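Local coordinates for arginyl-trna synthetase (Thermus thermophilus, PDB 1IQ0), which probably attaches L-arginine to its cognate tRNA(Arg) at the expense of ATP, as a monomeric class I aminoacyl-tRNA synthetase, at residues M1-A9 with L510-E521; V275-P283 with A362-L370. All blocks are in the same frame, centred on the assembly; numbering follows the deposited sequence.

Contact 1: M1-A9 with L510-E521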
loop_
_atom_site.group_PDB
_atom_site.type_symbol
_atom_site.label_atom_id
_atom_site.label_comp_id
_atom_site.label_asym_id
_atom_site.label_seq_id
_atom_site.Cartn_x
_atom_site.Cartn_y
_atom_site.Cartn_z
ATOM N N MET A 1 -8.271 -16.831 15.095
ATOM C CA MET A 1 -8.551 -17.077 13.653
ATOM C C MET A 1 -8.807 -18.562 13.413
ATOM O O MET A 1 -9.183 -19.290 14.334
ATOM C CB MET A 1 -7.368 -16.616 12.804
ATOM C CG MET A 1 -7.658 -16.553 11.313
ATOM S SD MET A 1 -6.161 -16.315 10.371
ATOM C CE MET A 1 -5.723 -14.645 10.924
ATOM N N LEU A 2 -8.599 -19.010 12.178
ATOM C CA LEU A 2 -8.821 -20.408 11.830
ATOM C C LEU A 2 -7.603 -20.991 11.113
ATOM O O LEU A 2 -6.978 -21.933 11.603
ATOM C CB LEU A 2 -10.068 -20.533 10.946
ATOM C CG LEU A 2 -10.758 -21.892 10.772
ATOM C CD1 LEU A 2 -9.777 -22.911 10.235
ATOM C CD2 LEU A 2 -11.339 -22.346 12.099
ATOM N N ARG A 3 -7.266 -20.430 9.955
ATOM C CA ARG A 3 -6.122 -20.913 9.187
ATOM C C ARG A 3 -4.807 -20.779 9.944
ATOM O O ARG A 3 -3.991 -21.698 9.924
ATOM C CB ARG A 3 -6.022 -20.174 7.855
ATOM C CG ARG A 3 -7.106 -20.549 6.873
ATOM C CD ARG A 3 -6.972 -19.772 5.582
ATOM N NE ARG A 3 -5.708 -20.034 4.902
ATOM C CZ ARG A 3 -5.411 -19.577 3.689
ATOM N NH1 ARG A 3 -6.288 -18.838 3.023
ATOM N NH2 ARG A 3 -4.242 -19.863 3.140
ATOM N N ARG A 4 -4.604 -19.644 10.605
ATOM C CA ARG A 4 -3.378 -19.415 11.363
ATOM C C ARG A 4 -3.346 -20.313 12.589
ATOM O O ARG A 4 -2.282 -20.801 12.985
ATOM C CB ARG A 4 -3.267 -17.944 11.793
ATOM C CG ARG A 4 -2.823 -16.983 10.684
ATOM C CD ARG A 4 -1.409 -17.295 10.208
ATOM N NE ARG A 4 -1.015 -16.522 9.028
ATOM C CZ ARG A 4 -0.579 -15.264 9.049
ATOM N NH1 ARG A 4 -0.469 -14.608 10.195
ATOM N NH2 ARG A 4 -0.242 -14.665 7.915
ATOM N N ALA A 5 -4.512 -20.528 13.190
ATOM C CA ALA A 5 -4.607 -21.385 14.365
ATOM C C ALA A 5 -4.185 -22.791 13.951
ATOM O O ALA A 5 -3.566 -23.525 14.724
ATOM C CB ALA A 5 -6.034 -21.394 14.892
ATOM N N LEU A 6 -4.506 -23.150 12.714
ATOM C CA LEU A 6 -4.159 -24.463 12.196
ATOM C C LEU A 6 -2.654 -24.563 11.937
ATOM O O LEU A 6 -2.041 -25.594 12.205
ATOM C CB LEU A 6 -4.941 -24.742 10.913
ATOM C CG LEU A 6 -4.756 -26.109 10.251
ATOM C CD1 LEU A 6 -4.884 -27.238 11.281
ATOM C CD2 LEU A 6 -5.805 -26.259 9.149
ATOM N N GLU A 7 -2.060 -23.491 11.424
ATOM C CA GLU A 7 -0.628 -23.486 11.159
ATOM C C GLU A 7 0.123 -23.512 12.485
ATOM O O GLU A 7 1.175 -24.132 12.595
ATOM C CB GLU A 7 -0.228 -22.242 10.360
ATOM C CG GLU A 7 -1.026 -22.063 9.085
ATOM C CD GLU A 7 -0.536 -20.910 8.232
ATOM O OE1 GLU A 7 -0.193 -19.851 8.802
ATOM O OE2 GLU A 7 -0.507 -21.065 6.991
ATOM N N GLU A 8 -0.421 -22.837 13.491
ATOM C CA GLU A 8 0.213 -22.809 14.803
ATOM C C GLU A 8 0.243 -24.213 15.396
ATOM O O GLU A 8 1.268 -24.657 15.909
ATOM C CB GLU A 8 -0.543 -21.868 15.744
ATOM C CG GLU A 8 0.004 -21.845 17.166
ATOM C CD GLU A 8 1.499 -21.563 17.216
ATOM O OE1 GLU A 8 1.930 -20.524 16.673
ATOM O OE2 GLU A 8 2.242 -22.379 17.801
ATOM N N ALA A 9 -0.885 -24.912 15.320
ATOM C CA ALA A 9 -0.965 -26.263 15.853
ATOM C C ALA A 9 -0.018 -27.200 15.107
ATOM O O ALA A 9 0.524 -28.141 15.691
ATOM C CB ALA A 9 -2.394 -26.777 15.764
ATOM N N LEU A 510 -13.406 -17.384 5.128
ATOM C CA LEU A 510 -12.370 -17.748 6.088
ATOM C C LEU A 510 -10.966 -17.392 5.601
ATOM O O LEU A 510 -10.013 -17.468 6.372
ATOM C CB LEU A 510 -12.413 -19.249 6.411
ATOM C CG LEU A 510 -13.658 -19.858 7.071
ATOM C CD1 LEU A 510 -13.281 -21.203 7.669
ATOM C CD2 LEU A 510 -14.188 -18.961 8.159
ATOM N N ASP A 511 -10.847 -16.999 4.337
ATOM C CA ASP A 511 -9.552 -16.641 3.768
ATOM C C ASP A 511 -9.232 -15.154 3.833
ATOM O O ASP A 511 -8.137 -14.738 3.463
ATOM C CB ASP A 511 -9.465 -17.096 2.311
ATOM C CG ASP A 511 -9.532 -18.591 2.171
ATOM O OD1 ASP A 511 -9.006 -19.291 3.058
ATOM O OD2 ASP A 511 -10.094 -19.073 1.170
ATOM N N PHE A 512 -10.182 -14.355 4.303
ATOM C CA PHE A 512 -9.992 -12.913 4.386
ATOM C C PHE A 512 -8.817 -12.444 5.250
ATOM O O PHE A 512 -7.998 -11.634 4.813
ATOM C CB PHE A 512 -11.265 -12.252 4.898
ATOM C CG PHE A 512 -11.106 -10.786 5.184
ATOM C CD1 PHE A 512 -10.833 -9.891 4.155
ATOM C CD2 PHE A 512 -11.212 -10.302 6.485
ATOM C CE1 PHE A 512 -10.670 -8.536 4.416
ATOM C CE2 PHE A 512 -11.048 -8.947 6.758
ATOM C CZ PHE A 512 -10.776 -8.063 5.721
ATOM N N GLU A 513 -8.748 -12.937 6.481
ATOM C CA GLU A 513 -7.687 -12.529 7.384
ATOM C C GLU A 513 -6.303 -12.915 6.865
ATOM O O GLU A 513 -5.341 -12.167 7.038
ATOM C CB GLU A 513 -7.947 -13.096 8.790
ATOM C CG GLU A 513 -9.259 -12.577 9.401
ATOM C CD GLU A 513 -9.377 -12.825 10.903
ATOM O OE1 GLU A 513 -9.159 -13.973 11.349
ATOM O OE2 GLU A 513 -9.698 -11.866 11.639
ATOM N N GLU A 514 -6.201 -14.062 6.206
ATOM C CA GLU A 514 -4.917 -14.487 5.670
ATOM C C GLU A 514 -4.488 -13.568 4.528
ATOM O O GLU A 514 -3.300 -13.265 4.375
ATOM C CB GLU A 514 -4.992 -15.928 5.166
ATOM C CG GLU A 514 -3.650 -16.497 4.709
ATOM C CD GLU A 514 -2.584 -16.450 5.799
ATOM O OE1 GLU A 514 -2.890 -16.821 6.952
ATOM O OE2 GLU A 514 -1.437 -16.050 5.500
ATOM N N ALA A 515 -5.452 -13.137 3.720
ATOM C CA ALA A 515 -5.148 -12.243 2.611
ATOM C C ALA A 515 -4.632 -10.921 3.177
ATOM O O ALA A 515 -3.696 -10.328 2.642
ATOM C CB ALA A 515 -6.398 -11.999 1.758
ATOM N N VAL A 516 -5.244 -10.464 4.265
ATOM C CA VAL A 516 -4.819 -9.218 4.888
ATOM C C VAL A 516 -3.419 -9.315 5.512
ATOM O O VAL A 516 -2.579 -8.431 5.315
ATOM C CB VAL A 516 -5.803 -8.769 5.973
ATOM C CG1 VAL A 516 -5.254 -7.544 6.691
ATOM C CG2 VAL A 516 -7.150 -8.447 5.348
ATOM N N LEU A 517 -3.171 -10.390 6.255
ATOM C CA LEU A 517 -1.880 -10.575 6.906
ATOM C C LEU A 517 -0.750 -10.847 5.923
ATOM O O LEU A 517 0.367 -10.376 6.119
ATOM C CB LEU A 517 -1.964 -11.699 7.942
ATOM C CG LEU A 517 -2.890 -11.370 9.120
ATOM C CD1 LEU A 517 -2.920 -12.536 10.105
ATOM C CD2 LEU A 517 -2.400 -10.100 9.809
ATOM N N GLU A 518 -1.026 -11.606 4.871
ATOM C CA GLU A 518 0.014 -11.874 3.891
ATOM C C GLU A 518 0.363 -10.567 3.199
ATOM O O GLU A 518 1.535 -10.264 2.990
ATOM C CB GLU A 518 -0.440 -12.895 2.846
ATOM C CG GLU A 518 0.522 -12.982 1.665
ATOM C CD GLU A 518 0.148 -14.041 0.654
ATOM O OE1 GLU A 518 0.629 -13.945 -0.495
ATOM O OE2 GLU A 518 -0.608 -14.972 1.001
ATOM N N ALA A 519 -0.659 -9.793 2.851
ATOM C CA ALA A 519 -0.444 -8.514 2.183
ATOM C C ALA A 519 0.387 -7.594 3.069
ATOM O O ALA A 519 1.258 -6.875 2.587
ATOM C CB ALA A 519 -1.777 -7.861 1.862
ATOM N N ALA A 520 0.107 -7.618 4.367
ATOM C CA ALA A 520 0.832 -6.787 5.319
ATOM C C ALA A 520 2.284 -7.255 5.479
ATOM O O ALA A 520 3.216 -6.448 5.405
ATOM C CB ALA A 520 0.119 -6.801 6.680
ATOM N N GLU A 521 2.468 -8.557 5.685
ATOM C CA GLU A 521 3.798 -9.139 5.877
ATOM C C GLU A 521 4.684 -9.058 4.640
ATOM O O GLU A 521 5.891 -8.859 4.752
ATOM C CB GLU A 521 3.677 -10.607 6.314
ATOM C CG GLU A 521 2.839 -10.812 7.572
ATOM C CD GLU A 521 2.527 -12.282 7.857
ATOM O OE1 GLU A 521 2.518 -13.104 6.914
ATOM O OE2 GLU A 521 2.270 -12.611 9.033
HETATM O O HOH W 1 -9.258 -18.123 8.958
HETATM O O HOH W 2 -2.801 -19.428 6.427
#
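The guanidinium of R3 lies with one face against the side chain of E514, whose CG sits over its centre, 3.7 Å from CZ, while CB of D511 stands at its edge. NH1 of R3 gives a salt-bridged hydrogen bond of 2.8 Å to OD1 of D511, the two flat groups standing nearly perpendicular, at 82°, so that the oxygen is met from above the carboxylate plane. D511 is held further by R27 and Y36, and NH2 of R3 by the backbone O of V25. The guanidinium of R4 carries CD1 of L517 over one face. Its NH2 bonds to OE2 of E514 on the syn side, at 3.0 Å, and NE makes a weak bond to OE1 of the same carboxylate. From the opposite direction comes E521, its carboxylate plane nearly parallel to the guanidinium but set obliquely to it; NH2 of R4 adds a weak, long bond to its OE2. R4 also pairs with E7, whose OE2 accepts from N of V25 and whose OE1 comes within 4.5 Å of OE1 of E514; a leucine in place of R4 would probably leave these two acids facing each other without the cation between them. M1, poorly ordered, runs past E513 and appears to bring CE to 3.6 Å from CD1 of L517. Water 1 links N of R3 to O of L510. R4, E7, E514 and E521 thus form a salt-bridge network between helical segments 3-9 and 512-521, their axes inclined at 72°, joining the N-terminal domain to the DALR anticodon-binding domain.

Contact 2: V275-P283 with A362-L370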
loop_
_atom_site.group_PDB
_atom_site.type_symbol
_atom_site.label_atom_id
_atom_site.label_comp_id
_atom_site.label_asym_id
_atom_site.label_seq_id
_atom_site.Cartn_x
_atom_site.Cartn_y
_atom_site.Cartn_z
ATOM N N VAL A 275 34.401 8.318 0.881
ATOM C CA VAL A 275 33.698 7.149 0.394
ATOM C C VAL A 275 33.376 6.139 1.486
ATOM O O VAL A 275 34.029 6.094 2.532
ATOM C CB VAL A 275 34.532 6.464 -0.713
ATOM C CG1 VAL A 275 35.860 5.998 -0.148
ATOM C CG2 VAL A 275 33.767 5.306 -1.304
ATOM N N MET A 276 32.350 5.336 1.229
ATOM C CA MET A 276 31.914 4.294 2.149
ATOM C C MET A 276 32.145 2.942 1.474
ATOM O O MET A 276 31.610 2.681 0.393
ATOM C CB MET A 276 30.421 4.441 2.463
ATOM C CG MET A 276 29.906 3.428 3.475
ATOM S SD MET A 276 28.113 3.438 3.649
ATOM C CE MET A 276 27.876 4.964 4.533
ATOM N N ASP A 277 32.948 2.092 2.103
ATOM C CA ASP A 277 33.225 0.763 1.558
ATOM C C ASP A 277 32.152 -0.184 2.074
ATOM O O ASP A 277 32.163 -0.572 3.244
ATOM C CB ASP A 277 34.614 0.287 2.005
ATOM C CG ASP A 277 34.954 -1.113 1.495
ATOM O OD1 ASP A 277 35.973 -1.671 1.949
ATOM O OD2 ASP A 277 34.210 -1.650 0.646
ATOM N N ALA A 278 31.223 -0.552 1.199
ATOM C CA ALA A 278 30.128 -1.443 1.569
ATOM C C ALA A 278 30.454 -2.936 1.443
ATOM O O ALA A 278 29.612 -3.776 1.764
ATOM C CB ALA A 278 28.895 -1.119 0.717
ATOM N N SER A 279 31.660 -3.273 0.992
ATOM C CA SER A 279 32.017 -4.683 0.817
ATOM C C SER A 279 31.952 -5.554 2.073
ATOM O O SER A 279 31.571 -6.721 2.000
ATOM C CB SER A 279 33.404 -4.817 0.168
ATOM O OG SER A 279 34.440 -4.360 1.020
ATOM N N PRO A 280 32.314 -5.006 3.244
ATOM C CA PRO A 280 32.262 -5.822 4.462
ATOM C C PRO A 280 30.863 -6.226 4.925
ATOM O O PRO A 280 30.720 -7.056 5.824
ATOM C CB PRO A 280 32.991 -4.956 5.489
ATOM C CG PRO A 280 32.718 -3.573 5.020
ATOM C CD PRO A 280 32.887 -3.679 3.526
ATOM N N VAL A 281 29.832 -5.647 4.321
ATOM C CA VAL A 281 28.461 -5.979 4.697
ATOM C C VAL A 281 27.671 -6.463 3.493
ATOM O O VAL A 281 26.657 -7.140 3.641
ATOM C CB VAL A 281 27.722 -4.767 5.319
ATOM C CG1 VAL A 281 28.418 -4.333 6.595
ATOM C CG2 VAL A 281 27.664 -3.623 4.324
ATOM N N ILE A 282 28.143 -6.113 2.302
ATOM C CA ILE A 282 27.487 -6.511 1.062
ATOM C C ILE A 282 28.484 -7.209 0.138
ATOM O O ILE A 282 29.262 -6.557 -0.564
ATOM C CB ILE A 282 26.890 -5.286 0.331
ATOM C CG1 ILE A 282 25.771 -4.676 1.179
ATOM C CG2 ILE A 282 26.366 -5.695 -1.040
ATOM C CD1 ILE A 282 25.127 -3.457 0.561
ATOM N N PRO A 283 28.465 -8.553 0.126
ATOM C CA PRO A 283 29.362 -9.364 -0.703
ATOM C C PRO A 283 29.069 -9.262 -2.196
ATOM O O PRO A 283 27.955 -8.933 -2.601
ATOM C CB PRO A 283 29.129 -10.771 -0.167
ATOM C CG PRO A 283 27.673 -10.741 0.172
ATOM C CD PRO A 283 27.545 -9.415 0.892
ATOM N N ALA A 362 20.845 -1.351 -1.046
ATOM C CA ALA A 362 22.166 -1.715 -0.558
ATOM C C ALA A 362 22.827 -0.541 0.166
ATOM O O ALA A 362 23.545 -0.736 1.149
ATOM C CB ALA A 362 23.041 -2.170 -1.725
ATOM N N LEU A 363 22.578 0.671 -0.331
ATOM C CA LEU A 363 23.141 1.892 0.249
ATOM C C LEU A 363 22.798 2.090 1.724
ATOM O O LEU A 363 23.685 2.074 2.576
ATOM C CB LEU A 363 22.674 3.128 -0.535
ATOM C CG LEU A 363 23.019 4.502 0.068
ATOM C CD1 LEU A 363 24.507 4.810 -0.087
ATOM C CD2 LEU A 363 22.190 5.567 -0.621
ATOM N N VAL A 364 21.518 2.286 2.030
ATOM C CA VAL A 364 21.128 2.509 3.421
ATOM C C VAL A 364 21.356 1.265 4.255
ATOM O O VAL A 364 21.716 1.352 5.433
ATOM C CB VAL A 364 19.645 2.944 3.548
ATOM C CG1 VAL A 364 19.369 4.112 2.623
ATOM C CG2 VAL A 364 18.731 1.782 3.254
ATOM N N ARG A 365 21.153 0.107 3.637
ATOM C CA ARG A 365 21.353 -1.167 4.318
ATOM C C ARG A 365 22.773 -1.209 4.864
ATOM O O ARG A 365 22.987 -1.410 6.061
ATOM C CB ARG A 365 21.152 -2.332 3.343
ATOM C CG ARG A 365 19.905 -3.169 3.593
ATOM C CD ARG A 365 18.625 -2.384 3.338
ATOM N NE ARG A 365 17.430 -3.170 3.641
ATOM C CZ ARG A 365 17.078 -4.286 3.006
ATOM N NH1 ARG A 365 17.828 -4.759 2.020
ATOM N NH2 ARG A 365 15.973 -4.931 3.360
ATOM N N ALA A 366 23.739 -1.006 3.973
ATOM C CA ALA A 366 25.149 -1.026 4.342
ATOM C C ALA A 366 25.479 0.087 5.322
ATOM O O ALA A 366 26.263 -0.115 6.252
ATOM C CB ALA A 366 26.017 -0.890 3.092
ATOM N N ALA A 367 24.880 1.259 5.111
ATOM C CA ALA A 367 25.125 2.398 5.982
ATOM C C ALA A 367 24.637 2.093 7.393
ATOM O O ALA A 367 25.332 2.373 8.378
ATOM C CB ALA A 367 24.435 3.643 5.433
ATOM N N LEU A 368 23.442 1.522 7.498
ATOM C CA LEU A 368 22.907 1.178 8.808
ATOM C C LEU A 368 23.795 0.131 9.495
ATOM O O LEU A 368 24.034 0.215 10.694
ATOM C CB LEU A 368 21.468 0.660 8.682
ATOM C CG LEU A 368 20.380 1.717 8.472
ATOM C CD1 LEU A 368 19.109 1.048 7.979
ATOM C CD2 LEU A 368 20.125 2.468 9.776
ATOM N N ALA A 369 24.291 -0.846 8.742
ATOM C CA ALA A 369 25.153 -1.877 9.331
ATOM C C ALA A 369 26.502 -1.298 9.779
ATOM O O ALA A 369 26.930 -1.505 10.917
ATOM C CB ALA A 369 25.376 -3.023 8.332
ATOM N N LEU A 370 27.161 -0.562 8.890
ATOM C CA LEU A 370 28.455 0.038 9.208
ATOM C C LEU A 370 28.380 0.993 10.395
ATOM O O LEU A 370 29.350 1.154 11.140
ATOM C CB LEU A 370 29.006 0.776 7.988
ATOM C CG LEU A 370 29.382 -0.150 6.831
ATOM C CD1 LEU A 370 29.726 0.664 5.595
ATOM C CD2 LEU A 370 30.559 -1.023 7.256
#
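M276 and L370 lie alongside each other, pointing opposite ways, CG of M276 resting 3.5 Å from CD1 of L370, a close approach for two carbons. With CG anti to the backbone N (chi1 -177°), the methionine chain reaches from the strand toward the helix, and a bend at chi3 brings CE beside CB of A367 at 3.8 Å. L370 divides its two methyls: CD1 takes M276 and the carbonyl O of D277, whereas CD2 meets CG1 of V281 and CG of P280, the proline and leucine side chains lying roughly perpendicular. V281 in turn straddles two alanines, its CG2 pressed to 3.4 Å from CB of A366 and its CG1 against CB of A369. Further toward the start of the helix segment, I282 extends CD1 to CB of A362 and to CB of A366, though its position is poorly ordered. A278 completes the set, its CB 3.7 Å from that of A366. The turn leaving the strand is shaped by D277, whose OD2 accepts from both N and OG of S279, an Asx turn in the case of the backbone bond. I306, from helix 301-312, touches both M276 and A367. Strand 275-277 runs at 80° to helix 362-370. Between these two segments of the catalytic domain the contact rests on van der Waals packing, with no hydrogen bond, small alanines letting the larger side chains of 275-283 come close to the helix backbone.

In the fold
Both contacts are partly buried, but they hold different elements. Contact 1 joins helix 3-15 of the N-terminal domain to helix 512-522 of the anticodon-binding domain, elements some 500 residues apart in sequence, and relies on paired charges and water with a few apolar touches. Contact 2 lies within the catalytic domain, setting strand 274-277 of a small antiparallel sheet and the turn after it against helix 361-370, and is mainly apolar, with no hydrogen bond across it. It is also the more peripheral, and a smaller share of its touching residues is buried, 4 of 11 against 7 of 12. In sequence contact 2 is nested inside the loop that contact 1 closes; their centres are about 35 Å apart, and they do not touch.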